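Local coordinates for beta-L-arabinobiosidase (Bacteroides thetaiotaomicron, PDB 5MQR), which probably hydrolyses glycosidic bonds in plant pectin, as a beta-L-arabinobiosidase, and may also have sialidase activity, at residues Gly689-Tyr701 with Asp1009-Phe1021. Residues are numbered along the deposited sequence; the frame is centred on the assembly and turned at random.
Sequences GYGMTEFLVQRSY and DQERSRYYNHSTF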
# COMPACT_ATOMS: atom_id res chain seq x y z
N GLY A 689 20.54 -24.10 -27.28
CA GLY A 689 19.85 -23.19 -26.37
C GLY A 689 19.81 -23.77 -24.96
O GLY A 689 20.36 -24.83 -24.69
N TYR A 690 19.13 -23.05 -24.07
CA TYR A 690 19.09 -23.42 -22.67
C TYR A 690 18.39 -24.75 -22.45
O TYR A 690 17.40 -25.07 -23.12
CB TYR A 690 18.39 -22.35 -21.83
CG TYR A 690 19.09 -20.99 -21.76
CD1 TYR A 690 20.34 -20.85 -21.14
CD2 TYR A 690 18.46 -19.84 -22.24
CE1 TYR A 690 20.94 -19.61 -21.01
CE2 TYR A 690 19.07 -18.59 -22.14
CZ TYR A 690 20.31 -18.49 -21.52
OH TYR A 690 20.92 -17.26 -21.42
N GLY A 691 18.96 -25.53 -21.52
CA GLY A 691 18.38 -26.75 -21.00
C GLY A 691 18.15 -26.57 -19.52
O GLY A 691 18.67 -25.60 -18.94
N MSE A 692 17.35 -27.46 -18.92
CA MSE A 692 17.13 -27.51 -17.47
C MSE A 692 17.45 -28.88 -16.93
O MSE A 692 16.77 -29.88 -17.25
CB MSE A 692 15.73 -27.06 -17.05
CG MSE A 692 15.53 -27.16 -15.55
SE MSE A 692 14.08 -25.97 -14.94
CE MSE A 692 15.03 -24.23 -14.84
N THR A 693 18.46 -28.93 -16.06
CA THR A 693 18.88 -30.13 -15.38
C THR A 693 18.02 -30.47 -14.15
O THR A 693 17.21 -29.65 -13.67
CB THR A 693 20.34 -29.99 -14.92
OG1 THR A 693 20.49 -28.79 -14.17
CG2 THR A 693 21.29 -29.93 -16.13
N GLU A 694 18.21 -31.71 -13.68
CA GLU A 694 17.60 -32.26 -12.46
C GLU A 694 18.70 -32.41 -11.38
O GLU A 694 18.60 -31.80 -10.29
CB GLU A 694 16.93 -33.61 -12.79
CG GLU A 694 16.31 -34.34 -11.61
CD GLU A 694 15.99 -35.81 -11.88
OE1 GLU A 694 15.06 -36.12 -12.64
OE2 GLU A 694 16.65 -36.67 -11.26
N PHE A 695 19.72 -33.23 -11.71
CA PHE A 695 20.96 -33.34 -10.94
C PHE A 695 21.96 -32.38 -11.56
O PHE A 695 22.07 -32.32 -12.80
CB PHE A 695 21.58 -34.73 -11.08
CG PHE A 695 20.97 -35.79 -10.21
CD1 PHE A 695 21.38 -35.94 -8.90
CD2 PHE A 695 20.05 -36.68 -10.72
CE1 PHE A 695 20.86 -36.95 -8.10
CE2 PHE A 695 19.51 -37.69 -9.94
CZ PHE A 695 19.93 -37.82 -8.62
N LEU A 696 22.71 -31.67 -10.73
CA LEU A 696 23.86 -30.87 -11.22
C LEU A 696 25.03 -31.79 -11.60
O LEU A 696 25.64 -31.59 -12.64
CB LEU A 696 24.34 -29.84 -10.21
CG LEU A 696 23.33 -28.77 -9.81
CD1 LEU A 696 23.96 -27.88 -8.75
CD2 LEU A 696 22.88 -27.94 -10.99
N VAL A 697 25.30 -32.79 -10.77
CA VAL A 697 26.32 -33.79 -11.08
C VAL A 697 25.97 -34.61 -12.33
O VAL A 697 24.79 -34.77 -12.68
CB VAL A 697 26.60 -34.75 -9.89
CG1 VAL A 697 27.06 -33.99 -8.65
CG2 VAL A 697 25.40 -35.66 -9.62
N GLN A 698 27.01 -35.09 -13.01
CA GLN A 698 26.88 -35.79 -14.28
C GLN A 698 26.30 -37.18 -14.05
O GLN A 698 26.97 -38.01 -13.47
CB GLN A 698 28.25 -35.93 -14.96
CG GLN A 698 28.27 -36.74 -16.26
CD GLN A 698 27.66 -35.98 -17.40
OE1 GLN A 698 26.57 -36.32 -17.92
NE2 GLN A 698 28.35 -34.90 -17.79
N ARG A 699 25.09 -37.44 -14.55
CA ARG A 699 24.49 -38.78 -14.39
C ARG A 699 24.74 -39.67 -15.62
O ARG A 699 24.71 -39.20 -16.75
CB ARG A 699 23.00 -38.66 -14.07
CG ARG A 699 22.72 -37.72 -12.89
CD ARG A 699 23.17 -38.32 -11.57
NE ARG A 699 22.25 -39.35 -11.12
CZ ARG A 699 22.52 -40.28 -10.20
NH1 ARG A 699 23.72 -40.37 -9.62
NH2 ARG A 699 21.59 -41.15 -9.87
N SER A 700 24.96 -40.95 -15.38
CA SER A 700 25.31 -41.90 -16.46
C SER A 700 24.13 -42.29 -17.37
O SER A 700 24.34 -42.86 -18.44
CB SER A 700 25.90 -43.18 -15.87
OG SER A 700 24.90 -43.87 -15.14
N TYR A 701 22.89 -42.01 -16.93
CA TYR A 701 21.68 -42.40 -17.67
C TYR A 701 20.99 -41.18 -18.29
O TYR A 701 19.93 -41.28 -18.89
CB TYR A 701 20.72 -43.16 -16.75
CG TYR A 701 20.39 -42.40 -15.49
CD1 TYR A 701 19.38 -41.43 -15.48
CD2 TYR A 701 21.11 -42.61 -14.31
CE1 TYR A 701 19.09 -40.73 -14.33
CE2 TYR A 701 20.82 -41.91 -13.15
CZ TYR A 701 19.81 -40.96 -13.16
OH TYR A 701 19.50 -40.25 -12.03
N ASP A 1009 25.67 -36.04 3.37
CA ASP A 1009 26.45 -34.93 2.80
C ASP A 1009 26.91 -35.20 1.35
O ASP A 1009 27.72 -34.45 0.85
CB ASP A 1009 27.67 -34.65 3.67
CG ASP A 1009 27.28 -34.23 5.06
OD1 ASP A 1009 26.43 -33.35 5.18
OD2 ASP A 1009 27.85 -34.76 6.03
N GLN A 1010 26.39 -36.23 0.69
CA GLN A 1010 26.79 -36.55 -0.69
C GLN A 1010 26.43 -35.40 -1.64
O GLN A 1010 25.34 -34.82 -1.58
CB GLN A 1010 26.16 -37.85 -1.19
CG GLN A 1010 26.58 -39.10 -0.45
CD GLN A 1010 25.78 -40.33 -0.85
OE1 GLN A 1010 25.56 -40.59 -2.03
NE2 GLN A 1010 25.35 -41.12 0.13
N GLU A 1011 27.36 -35.10 -2.53
CA GLU A 1011 27.25 -33.96 -3.43
C GLU A 1011 26.05 -34.02 -4.36
O GLU A 1011 25.43 -32.99 -4.64
CB GLU A 1011 28.53 -33.81 -4.26
CG GLU A 1011 28.55 -32.52 -5.05
CD GLU A 1011 29.78 -32.30 -5.88
OE1 GLU A 1011 30.76 -33.07 -5.78
OE2 GLU A 1011 29.73 -31.33 -6.67
N ARG A 1012 25.77 -35.20 -4.87
CA ARG A 1012 24.65 -35.39 -5.80
C ARG A 1012 23.30 -34.76 -5.39
O ARG A 1012 22.54 -34.30 -6.26
CB ARG A 1012 24.43 -36.88 -6.06
CG ARG A 1012 24.11 -37.71 -4.82
CD ARG A 1012 23.92 -39.18 -5.18
NE ARG A 1012 22.54 -39.48 -5.56
CZ ARG A 1012 22.12 -40.64 -6.06
NH1 ARG A 1012 22.97 -41.65 -6.29
NH2 ARG A 1012 20.84 -40.80 -6.32
N SER A 1013 22.99 -34.79 -4.10
CA SER A 1013 21.70 -34.31 -3.61
C SER A 1013 21.58 -32.80 -3.56
O SER A 1013 20.47 -32.27 -3.51
CB SER A 1013 21.41 -34.85 -2.22
OG SER A 1013 21.17 -36.22 -2.28
N ARG A 1014 22.72 -32.11 -3.51
CA ARG A 1014 22.71 -30.66 -3.29
C ARG A 1014 22.00 -29.95 -4.41
O ARG A 1014 22.32 -30.18 -5.58
CB ARG A 1014 24.14 -30.13 -3.15
CG ARG A 1014 24.84 -30.59 -1.89
CD ARG A 1014 26.27 -30.09 -1.84
NE ARG A 1014 26.32 -28.63 -1.77
CZ ARG A 1014 27.43 -27.90 -1.87
NH1 ARG A 1014 28.61 -28.50 -2.04
NH2 ARG A 1014 27.36 -26.57 -1.79
N TYR A 1015 21.04 -29.10 -4.05
CA TYR A 1015 20.29 -28.26 -5.00
C TYR A 1015 19.46 -29.10 -5.98
O TYR A 1015 19.31 -28.71 -7.14
CB TYR A 1015 21.23 -27.31 -5.77
CG TYR A 1015 22.28 -26.64 -4.89
CD1 TYR A 1015 21.91 -25.84 -3.80
CD2 TYR A 1015 23.63 -26.83 -5.12
CE1 TYR A 1015 22.85 -25.26 -2.97
CE2 TYR A 1015 24.58 -26.24 -4.30
CZ TYR A 1015 24.18 -25.46 -3.22
OH TYR A 1015 25.14 -24.89 -2.43
N TYR A 1016 18.90 -30.22 -5.53
CA TYR A 1016 18.13 -31.09 -6.40
C TYR A 1016 16.88 -30.38 -6.97
O TYR A 1016 16.16 -29.68 -6.26
CB TYR A 1016 17.74 -32.35 -5.64
CG TYR A 1016 17.40 -33.57 -6.46
CD1 TYR A 1016 18.23 -34.01 -7.52
CD2 TYR A 1016 16.27 -34.34 -6.16
CE1 TYR A 1016 17.91 -35.12 -8.25
CE2 TYR A 1016 15.98 -35.48 -6.88
CZ TYR A 1016 16.79 -35.85 -7.93
OH TYR A 1016 16.49 -36.97 -8.67
N ASN A 1017 16.65 -30.58 -8.25
CA ASN A 1017 15.58 -29.92 -8.97
C ASN A 1017 14.64 -30.97 -9.53
O ASN A 1017 14.76 -31.38 -10.68
CB ASN A 1017 16.17 -29.05 -10.08
CG ASN A 1017 15.10 -28.30 -10.84
OD1 ASN A 1017 14.01 -28.01 -10.29
ND2 ASN A 1017 15.36 -28.02 -12.12
N HIS A 1018 13.70 -31.37 -8.69
CA HIS A 1018 12.91 -32.57 -8.87
C HIS A 1018 11.55 -32.39 -8.20
O HIS A 1018 10.92 -33.35 -7.78
CB HIS A 1018 13.70 -33.69 -8.18
CG HIS A 1018 13.26 -35.07 -8.49
ND1 HIS A 1018 12.84 -35.94 -7.50
CD2 HIS A 1018 13.26 -35.79 -9.64
CE1 HIS A 1018 12.57 -37.12 -8.03
NE2 HIS A 1018 12.81 -37.06 -9.33
N SER A 1019 11.08 -31.16 -8.14
CA SER A 1019 9.90 -30.81 -7.36
C SER A 1019 9.55 -29.37 -7.64
O SER A 1019 10.33 -28.62 -8.24
CB SER A 1019 10.17 -30.94 -5.85
OG SER A 1019 11.18 -30.02 -5.42
N THR A 1020 8.36 -28.99 -7.20
CA THR A 1020 7.98 -27.57 -7.14
C THR A 1020 7.97 -27.14 -5.68
O THR A 1020 7.95 -27.96 -4.75
CB THR A 1020 6.63 -27.29 -7.83
OG1 THR A 1020 5.56 -27.94 -7.13
CG2 THR A 1020 6.62 -27.75 -9.30
N PHE A 1021 8.02 -25.82 -5.51
CA PHE A 1021 7.84 -25.16 -4.24
C PHE A 1021 7.15 -23.81 -4.42
O PHE A 1021 6.12 -23.54 -3.84
CB PHE A 1021 9.16 -24.97 -3.46
CG PHE A 1021 8.94 -24.28 -2.16
CD1 PHE A 1021 8.39 -24.97 -1.09
CD2 PHE A 1021 9.16 -22.92 -2.04
CE1 PHE A 1021 8.11 -24.33 0.11
CE2 PHE A 1021 8.88 -22.28 -0.83
CZ PHE A 1021 8.36 -22.99 0.23
O HOH W 1 21.39 -31.70 -7.62
O HOH W 2 23.72 -32.92 -8.16
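Met692 brings CG and selenium against Asn1017 ND2, the side chains crossing at about a right angle. Asn1017 ND2 donates to Thr693 O at 2.9 Å, nearly in line with the carbonyl. Asn1017 N donates to Glu694 O at 3.1 Å, so one residue holds two successive carbonyls. Glu694 has CG anti to its own nitrogen (chi1 177°) and runs on extended beside Tyr1016 and His1018. This puts Glu694 OE2 2.6 Å from Tyr1016 OH, a weak bond, and OE1 by the His1018 ring edge. Phe695 receives the edge of Tyr1016 on one face, with CE1 of the tyrosine over the ring centre. The planes stand 56° apart. Leu696 CD1 meets Tyr1015 CD2 at the ring edge, 3.8 Å away. One water joins Val697 N to Arg1012 O. Val697 CG2 packs on Arg1012 CB. Arg699 NE lies over the opposite face of Phe695, toward its rim. Arg699 holds Tyr701 OH through NE and NH2, and Arg699 NH1 sits over a face of the Arg1012 guanidinium, 3.6 Å from Arg1012 NH1. Glu996 pairs with Arg1012 NE, which probably eases this like-charge contact. With an alanine here in place of Arg699, Tyr701 OH would probably lose both its arginine donors, and the Phe695 face its cover from NE. The loop after strand 691-692 thus packs on the loop before helix 1022-1029, Met692 against helix 712-719 and Asn1017 against helix 666-680, consistent with the (alpha/alpha)6 barrel of a six-hairpin glycosidase.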